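PDB 4R4G: putative lipoprotein YcdA from Bacillus subtilis subsp. subtilis str. 168, which is of unknown function but is probably a lipid-anchored protein of the cell membrane, built from an Ig-like N-terminal domain and an alpha-beta C-terminal domain. Local coordinates for residues Leu39-Asn44 and Phe127-Lys132; Asn111-Ser116 and Lys121-Thr126; Ser197-Ser202 and Ser267-Val272. All blocks are in the same frame, centred on the assembly; numbering follows the deposited sequence. Where two conformers were deposited one is given.

Interaction 1 (Leu39-Asn44 and Phe127-Lys132); sequences LVLKVN and FKIDGK
I129 meets L41 and V43 across the interior of the Ig-like domain, where the two sheets of its beta sandwich face each other. The backbones show the contact to be between sheets: the CA atoms of V43 and I129 are 9.7 Å apart, and no hydrogen bond joins the segments. Strand 39-48 pairs instead with 93-102 and 16-25, while 125-130 pairs with 107-112. Following 127-132 from its start, the side chain of F127 touches I19 of strand 16-25, which belongs to the opposite sheet. I129 makes both contacts with a single atom, CD1. Its CG1 stands anti to the carbonyl carbon (chi1 -66°) and CD1 continues in a nearly extended chain (chi2 165°) toward V43 and L41. There it lies 4.2 Å from CG2 of V43. The same CD1 is 4.4 Å from CD2 of L41, so one methyl bridges two residues of a single strand face. Y108 touches both L41 and I129, and V22 and I19 add to the same apolar layer. At D130 the strand ends, and its OD1 is bonded to Q107 NE2; G131 then gives its O to Y24 OH. K132 N closes an Asx turn by donating back to D130 OD1 at 2.8 Å, meeting it from above the carboxylate plane.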
# COMPACT_ATOMS: atom_id res chain seq x y z
N LEU A 39 -11.81 -2.62 8.85
CA LEU A 39 -11.29 -1.26 8.79
C LEU A 39 -11.38 -0.66 10.17
O LEU A 39 -11.84 -1.31 11.12
CB LEU A 39 -12.08 -0.41 7.77
CG LEU A 39 -11.98 -0.83 6.30
CD1 LEU A 39 -12.86 0.06 5.44
CD2 LEU A 39 -10.53 -0.75 5.79
N VAL A 40 -10.92 0.58 10.30
CA VAL A 40 -10.98 1.29 11.56
C VAL A 40 -11.79 2.54 11.29
O VAL A 40 -11.45 3.28 10.37
CB VAL A 40 -9.57 1.57 12.15
CG1 VAL A 40 -9.62 2.55 13.32
CG2 VAL A 40 -8.90 0.26 12.57
N LEU A 41 -12.88 2.74 12.05
CA LEU A 41 -13.72 3.92 11.87
C LEU A 41 -13.14 5.06 12.70
O LEU A 41 -12.99 4.92 13.92
CB LEU A 41 -15.18 3.61 12.25
CG LEU A 41 -16.23 4.69 11.96
CD1 LEU A 41 -16.64 4.67 10.50
CD2 LEU A 41 -17.43 4.50 12.84
N LYS A 42 -12.74 6.15 12.02
CA LYS A 42 -12.16 7.34 12.67
C LYS A 42 -13.25 8.38 12.78
O LYS A 42 -13.72 8.91 11.76
CB LYS A 42 -10.93 7.85 11.88
CG LYS A 42 -10.16 9.01 12.51
CD LYS A 42 -8.91 9.32 11.70
CE LYS A 42 -8.39 10.72 11.89
NZ LYS A 42 -6.98 10.85 11.41
N VAL A 43 -13.70 8.63 14.01
CA VAL A 43 -14.76 9.58 14.35
C VAL A 43 -14.12 10.75 15.11
O VAL A 43 -13.64 10.56 16.22
CB VAL A 43 -15.92 8.91 15.15
CG1 VAL A 43 -17.11 9.84 15.31
CG2 VAL A 43 -16.36 7.59 14.51
N ASN A 44 -14.06 11.95 14.48
CA ASN A 44 -13.53 13.15 15.13
C ASN A 44 -14.69 13.79 15.85
O ASN A 44 -15.71 14.06 15.22
CB ASN A 44 -12.85 14.13 14.14
CG ASN A 44 -12.19 15.31 14.83
OD1 ASN A 44 -12.81 16.33 15.15
ND2 ASN A 44 -10.92 15.16 15.13
N PHE A 127 -25.49 8.65 18.82
CA PHE A 127 -25.55 9.04 17.40
C PHE A 127 -25.57 7.83 16.48
O PHE A 127 -24.87 6.86 16.73
CB PHE A 127 -24.35 9.92 16.99
CG PHE A 127 -24.08 11.13 17.85
CD1 PHE A 127 -23.33 11.02 19.02
CD2 PHE A 127 -24.51 12.39 17.46
CE1 PHE A 127 -23.06 12.14 19.81
CE2 PHE A 127 -24.26 13.52 18.26
CZ PHE A 127 -23.53 13.39 19.43
N LYS A 128 -26.32 7.92 15.39
CA LYS A 128 -26.33 6.88 14.37
C LYS A 128 -25.42 7.34 13.25
O LYS A 128 -25.39 8.53 12.91
CB LYS A 128 -27.74 6.58 13.87
CG LYS A 128 -28.65 6.04 14.96
CD LYS A 128 -29.99 5.66 14.43
CE LYS A 128 -30.91 5.12 15.51
NZ LYS A 128 -32.29 4.95 14.96
N ILE A 129 -24.58 6.40 12.76
CA ILE A 129 -23.63 6.62 11.67
C ILE A 129 -23.96 5.62 10.55
O ILE A 129 -23.93 4.41 10.80
CB ILE A 129 -22.18 6.47 12.17
CG1 ILE A 129 -21.83 7.60 13.17
CG2 ILE A 129 -21.20 6.39 11.02
CD1 ILE A 129 -20.56 7.37 14.01
N ASP A 130 -24.32 6.11 9.35
CA ASP A 130 -24.58 5.23 8.22
C ASP A 130 -23.26 4.95 7.50
O ASP A 130 -22.70 5.84 6.88
CB ASP A 130 -25.62 5.80 7.25
CG ASP A 130 -25.90 4.92 6.03
OD1 ASP A 130 -25.39 3.78 5.99
OD2 ASP A 130 -26.65 5.37 5.13
N GLY A 131 -22.78 3.71 7.60
CA GLY A 131 -21.53 3.32 6.97
C GLY A 131 -21.62 3.19 5.47
O GLY A 131 -20.59 3.20 4.78
N LYS A 132 -22.87 3.03 4.94
CA LYS A 132 -23.17 2.91 3.52
C LYS A 132 -23.36 4.31 2.88
O LYS A 132 -23.69 4.39 1.70
CB LYS A 132 -24.39 2.00 3.26
CG LYS A 132 -24.00 0.56 2.94
CD LYS A 132 -25.08 -0.17 2.14
CE LYS A 132 -24.51 -1.10 1.08
NZ LYS A 132 -25.52 -1.48 0.05

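Interaction 2 (Asn111-Ser116 and Lys121-Thr126); sequences NYTPES and KPKSVT
Y112 and V125 form the last hydrogen-bonded pair of an antiparallel beta hairpin in the Ig-like domain, strand 107-112 against 125-130. Both backbone groups of each residue facing the partner are satisfied: Y112 N donates to V125 O at 2.8 Å, and V125 N donates to Y112 O at 3.0 Å. On the sheet face these two share, CG2 of V125 sits at the edge of the tyrosine ring. Past the pair, side chains take over the bonding. T113 OG1 donates to S124 OG over 2.7 Å, and S124 OG also bonds to K120 O, so the two hydroxyls form a short relay into the connecting turn. K123 points CG into the position between its backbone N and carbonyl carbon (chi1 64°), from which the extended chain runs past P114 CG and S116 CB. Its ammonium is held by two backbone carbonyls, those of S116 and G118. A methionine here would probably leave the carbonyls of S116 and G118 without this donor and the turn less firmly held. K123 O in turn bonds to S12 OG. K123 NZ reaches S116 O at 2.7 Å from above the carbonyl plane, not along a lone pair.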
# COMPACT_ATOMS: atom_id res chain seq x y z
N ASN A 111 -22.05 6.01 21.25
CA ASN A 111 -22.65 6.45 22.52
C ASN A 111 -21.59 7.13 23.35
O ASN A 111 -20.44 6.70 23.36
CB ASN A 111 -23.30 5.30 23.32
CG ASN A 111 -24.02 5.76 24.61
OD1 ASN A 111 -25.08 6.41 24.57
ND2 ASN A 111 -23.44 5.47 25.77
N TYR A 112 -21.98 8.25 24.01
CA TYR A 112 -21.13 9.04 24.89
C TYR A 112 -21.77 9.10 26.25
O TYR A 112 -22.92 9.53 26.35
CB TYR A 112 -20.86 10.46 24.37
CG TYR A 112 -20.19 11.35 25.40
CD1 TYR A 112 -18.90 11.09 25.84
CD2 TYR A 112 -20.87 12.43 25.97
CE1 TYR A 112 -18.27 11.92 26.78
CE2 TYR A 112 -20.27 13.24 26.94
CZ TYR A 112 -18.96 12.98 27.34
OH TYR A 112 -18.38 13.78 28.30
N THR A 113 -21.02 8.67 27.29
CA THR A 113 -21.47 8.70 28.68
C THR A 113 -20.48 9.58 29.44
O THR A 113 -19.33 9.16 29.69
CB THR A 113 -21.69 7.28 29.27
OG1 THR A 113 -22.78 6.66 28.59
CG2 THR A 113 -22.00 7.31 30.77
N PRO A 114 -20.91 10.81 29.78
CA PRO A 114 -20.02 11.75 30.50
C PRO A 114 -19.61 11.24 31.88
O PRO A 114 -20.36 10.51 32.52
CB PRO A 114 -20.86 13.03 30.62
CG PRO A 114 -22.26 12.57 30.48
CD PRO A 114 -22.23 11.42 29.52
N GLU A 115 -18.37 11.59 32.29
CA GLU A 115 -17.77 11.18 33.56
C GLU A 115 -18.36 12.07 34.65
O GLU A 115 -17.76 13.07 35.07
CB GLU A 115 -16.24 11.24 33.51
CG GLU A 115 -15.63 10.25 32.53
CD GLU A 115 -14.13 10.03 32.57
OE1 GLU A 115 -13.45 10.63 33.43
OE2 GLU A 115 -13.63 9.23 31.74
N SER A 116 -19.58 11.71 35.04
CA SER A 116 -20.41 12.43 35.99
C SER A 116 -21.01 11.49 37.02
O SER A 116 -21.15 10.28 36.77
CB SER A 116 -21.51 13.16 35.23
OG SER A 116 -22.57 13.65 36.02
N LYS A 121 -28.13 6.91 31.49
CA LYS A 121 -29.11 7.16 30.43
C LYS A 121 -29.54 8.63 30.29
O LYS A 121 -29.49 9.11 29.16
CB LYS A 121 -30.33 6.27 30.58
CG LYS A 121 -30.04 4.82 30.24
CD LYS A 121 -31.34 4.08 29.96
CE LYS A 121 -31.15 2.72 29.37
NZ LYS A 121 -30.51 2.76 28.02
N PRO A 122 -29.91 9.39 31.35
CA PRO A 122 -30.33 10.79 31.12
C PRO A 122 -29.20 11.73 30.64
O PRO A 122 -29.43 12.56 29.76
CB PRO A 122 -30.91 11.22 32.48
CG PRO A 122 -31.16 9.94 33.24
CD PRO A 122 -30.08 9.02 32.78
N LYS A 123 -27.99 11.57 31.20
CA LYS A 123 -26.82 12.41 30.89
C LYS A 123 -26.11 11.99 29.58
O LYS A 123 -25.30 12.76 29.09
CB LYS A 123 -25.82 12.43 32.08
CG LYS A 123 -25.18 11.07 32.41
CD LYS A 123 -24.26 11.03 33.66
CE LYS A 123 -23.42 9.77 33.63
NZ LYS A 123 -22.96 9.33 34.97
N SER A 124 -26.41 10.78 29.04
CA SER A 124 -25.78 10.20 27.83
C SER A 124 -26.37 10.68 26.50
O SER A 124 -27.50 11.14 26.47
CB SER A 124 -25.88 8.68 27.87
OG SER A 124 -25.06 8.11 28.87
N VAL A 125 -25.59 10.59 25.40
CA VAL A 125 -26.05 10.93 24.04
C VAL A 125 -25.60 9.83 23.11
O VAL A 125 -24.51 9.27 23.28
CB VAL A 125 -25.70 12.33 23.46
CG1 VAL A 125 -26.53 13.43 24.09
CG2 VAL A 125 -24.21 12.63 23.52
N THR A 126 -26.45 9.53 22.12
CA THR A 126 -26.24 8.47 21.17
C THR A 126 -26.41 9.01 19.72
O THR A 126 -27.36 9.71 19.43
CB THR A 126 -27.19 7.29 21.52
OG1 THR A 126 -27.06 6.28 20.53
CG2 THR A 126 -28.66 7.68 21.61

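Interaction 3 (Ser197-Ser202 and Ser267-Val272); sequences STYADS and SYEEAV
The Y199 ring points its hydroxyl end at helix 268-283, where CG1 of V272 approaches obliquely, 3.7 Å from Y199 OH. The ring carbon CZ of Y199 is farther from the same methyl, at 4.3 Å, so the phenol tip carries most of the touch. The second ring, that of Y268, has CG2 of V272 over one face, 3.7 Å above its plane and offset toward the rim. V272 thus divides its methyls between two tyrosines: CG1, anti to the backbone N (chi1 156°), goes to Y199, and CG2 to Y268. E269 adds the aliphatic part of its chain, CG lying 4.3 Å from Y199 OH, while its carboxylate forms a salt bridge with K273. L190 and L276 also touch Y199, placing it between helices 174-192 and 268-283. No hydrogen bond crosses between the segments; the polar groups bond locally. S202 OG donates to Y199 O at 2.6 Å, tying the tyrosine's backbone to the start of helix 203-219. At the other segment, S267 OG donates to E270 OE2. Two reciprocal bonds, E270 N to S267 OG (3.3 Å) and S267 N to E270 OE2 (3.0 Å), make a capping box at the N-terminus of helix 268-283.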
# COMPACT_ATOMS: atom_id res chain seq x y z
N SER A 197 32.05 -3.95 -20.19
CA SER A 197 31.15 -2.80 -20.03
C SER A 197 30.82 -2.15 -21.40
O SER A 197 30.04 -1.20 -21.48
CB SER A 197 31.75 -1.77 -19.07
N THR A 198 31.41 -2.72 -22.49
CA THR A 198 31.24 -2.36 -23.90
C THR A 198 29.78 -2.63 -24.31
O THR A 198 29.08 -1.70 -24.74
CB THR A 198 32.25 -3.14 -24.78
OG1 THR A 198 31.96 -4.54 -24.73
CG2 THR A 198 33.71 -2.90 -24.37
N TYR A 199 29.30 -3.89 -24.08
CA TYR A 199 27.95 -4.41 -24.36
C TYR A 199 26.79 -3.58 -23.74
O TYR A 199 25.63 -3.86 -24.07
CB TYR A 199 27.81 -5.87 -23.84
CG TYR A 199 28.52 -6.95 -24.62
CD1 TYR A 199 27.98 -7.46 -25.80
CD2 TYR A 199 29.67 -7.57 -24.11
CE1 TYR A 199 28.62 -8.48 -26.51
CE2 TYR A 199 30.31 -8.59 -24.81
CZ TYR A 199 29.78 -9.05 -26.00
OH TYR A 199 30.39 -10.06 -26.70
N ALA A 200 27.10 -2.58 -22.85
CA ALA A 200 26.12 -1.73 -22.15
C ALA A 200 25.18 -0.98 -23.11
O ALA A 200 23.97 -1.00 -22.89
CB ALA A 200 26.82 -0.73 -21.24
N ASP A 201 25.74 -0.35 -24.18
CA ASP A 201 24.90 0.34 -25.15
C ASP A 201 24.97 -0.43 -26.47
O ASP A 201 25.60 0.01 -27.44
CB ASP A 201 25.24 1.85 -25.28
CG ASP A 201 24.51 2.77 -24.28
OD1 ASP A 201 23.36 2.43 -23.86
OD2 ASP A 201 25.06 3.85 -23.95
N SER A 202 24.32 -1.62 -26.47
CA SER A 202 24.21 -2.55 -27.59
C SER A 202 22.79 -3.07 -27.73
O SER A 202 22.06 -3.16 -26.74
CB SER A 202 25.17 -3.73 -27.41
OG SER A 202 24.75 -4.64 -26.41
N SER A 267 34.12 -18.98 -32.39
CA SER A 267 34.93 -18.40 -31.32
C SER A 267 34.10 -18.17 -30.05
O SER A 267 32.88 -18.35 -30.05
CB SER A 267 35.57 -17.08 -31.77
OG SER A 267 34.62 -16.07 -32.06
N TYR A 268 34.78 -17.80 -28.95
CA TYR A 268 34.14 -17.51 -27.68
C TYR A 268 33.27 -16.26 -27.83
O TYR A 268 32.19 -16.21 -27.25
CB TYR A 268 35.18 -17.35 -26.56
CG TYR A 268 34.59 -17.15 -25.19
CD1 TYR A 268 34.14 -18.23 -24.43
CD2 TYR A 268 34.51 -15.88 -24.62
CE1 TYR A 268 33.60 -18.05 -23.16
CE2 TYR A 268 33.98 -15.69 -23.34
CZ TYR A 268 33.53 -16.78 -22.62
OH TYR A 268 33.01 -16.60 -21.36
N GLU A 269 33.70 -15.28 -28.66
CA GLU A 269 32.95 -14.05 -28.90
C GLU A 269 31.65 -14.36 -29.69
O GLU A 269 30.58 -13.93 -29.25
CB GLU A 269 33.80 -13.00 -29.64
CG GLU A 269 33.29 -11.57 -29.45
CD GLU A 269 33.85 -10.49 -30.35
OE1 GLU A 269 34.38 -10.81 -31.44
OE2 GLU A 269 33.70 -9.29 -30.00
N GLU A 270 31.77 -15.11 -30.82
CA GLU A 270 30.64 -15.53 -31.68
C GLU A 270 29.50 -16.17 -30.84
O GLU A 270 28.34 -15.76 -30.95
CB GLU A 270 31.10 -16.54 -32.74
CG GLU A 270 31.87 -15.98 -33.93
CD GLU A 270 32.62 -17.04 -34.72
OE1 GLU A 270 31.96 -17.89 -35.36
OE2 GLU A 270 33.87 -17.02 -34.69
N ALA A 271 29.88 -17.17 -30.00
CA ALA A 271 29.02 -17.95 -29.13
C ALA A 271 28.42 -17.11 -28.00
O ALA A 271 27.26 -17.34 -27.64
CB ALA A 271 29.79 -19.12 -28.55
N VAL A 272 29.20 -16.16 -27.43
CA VAL A 272 28.72 -15.26 -26.36
C VAL A 272 27.64 -14.35 -26.94
O VAL A 272 26.56 -14.25 -26.37
CB VAL A 272 29.87 -14.47 -25.68
CG1 VAL A 272 29.37 -13.18 -25.03
CG2 VAL A 272 30.59 -15.34 -24.66

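Overall arrangement
Interactions 1 and 2 belong to the Ig-like domain and share strand 125-130: interaction 2 takes in its pairing with 107-112 near the strand's start, interaction 1 the packing of one of its side chains across the sandwich. Their centres lie 18 Å apart. Partly buried interaction 2 relies on hydrogen bonds, with some apolar packing of Y112 and P114. Interaction 3 lies in the C-terminal domain, its centre about 63 Å from that of interaction 1 and 79 Å from that of interaction 2. Interactions 1 and 3 are both small and lack hydrogen bonds between their segments, but the first is buried aliphatic packing in a sandwich interior and the other a tyrosine touch at the surface.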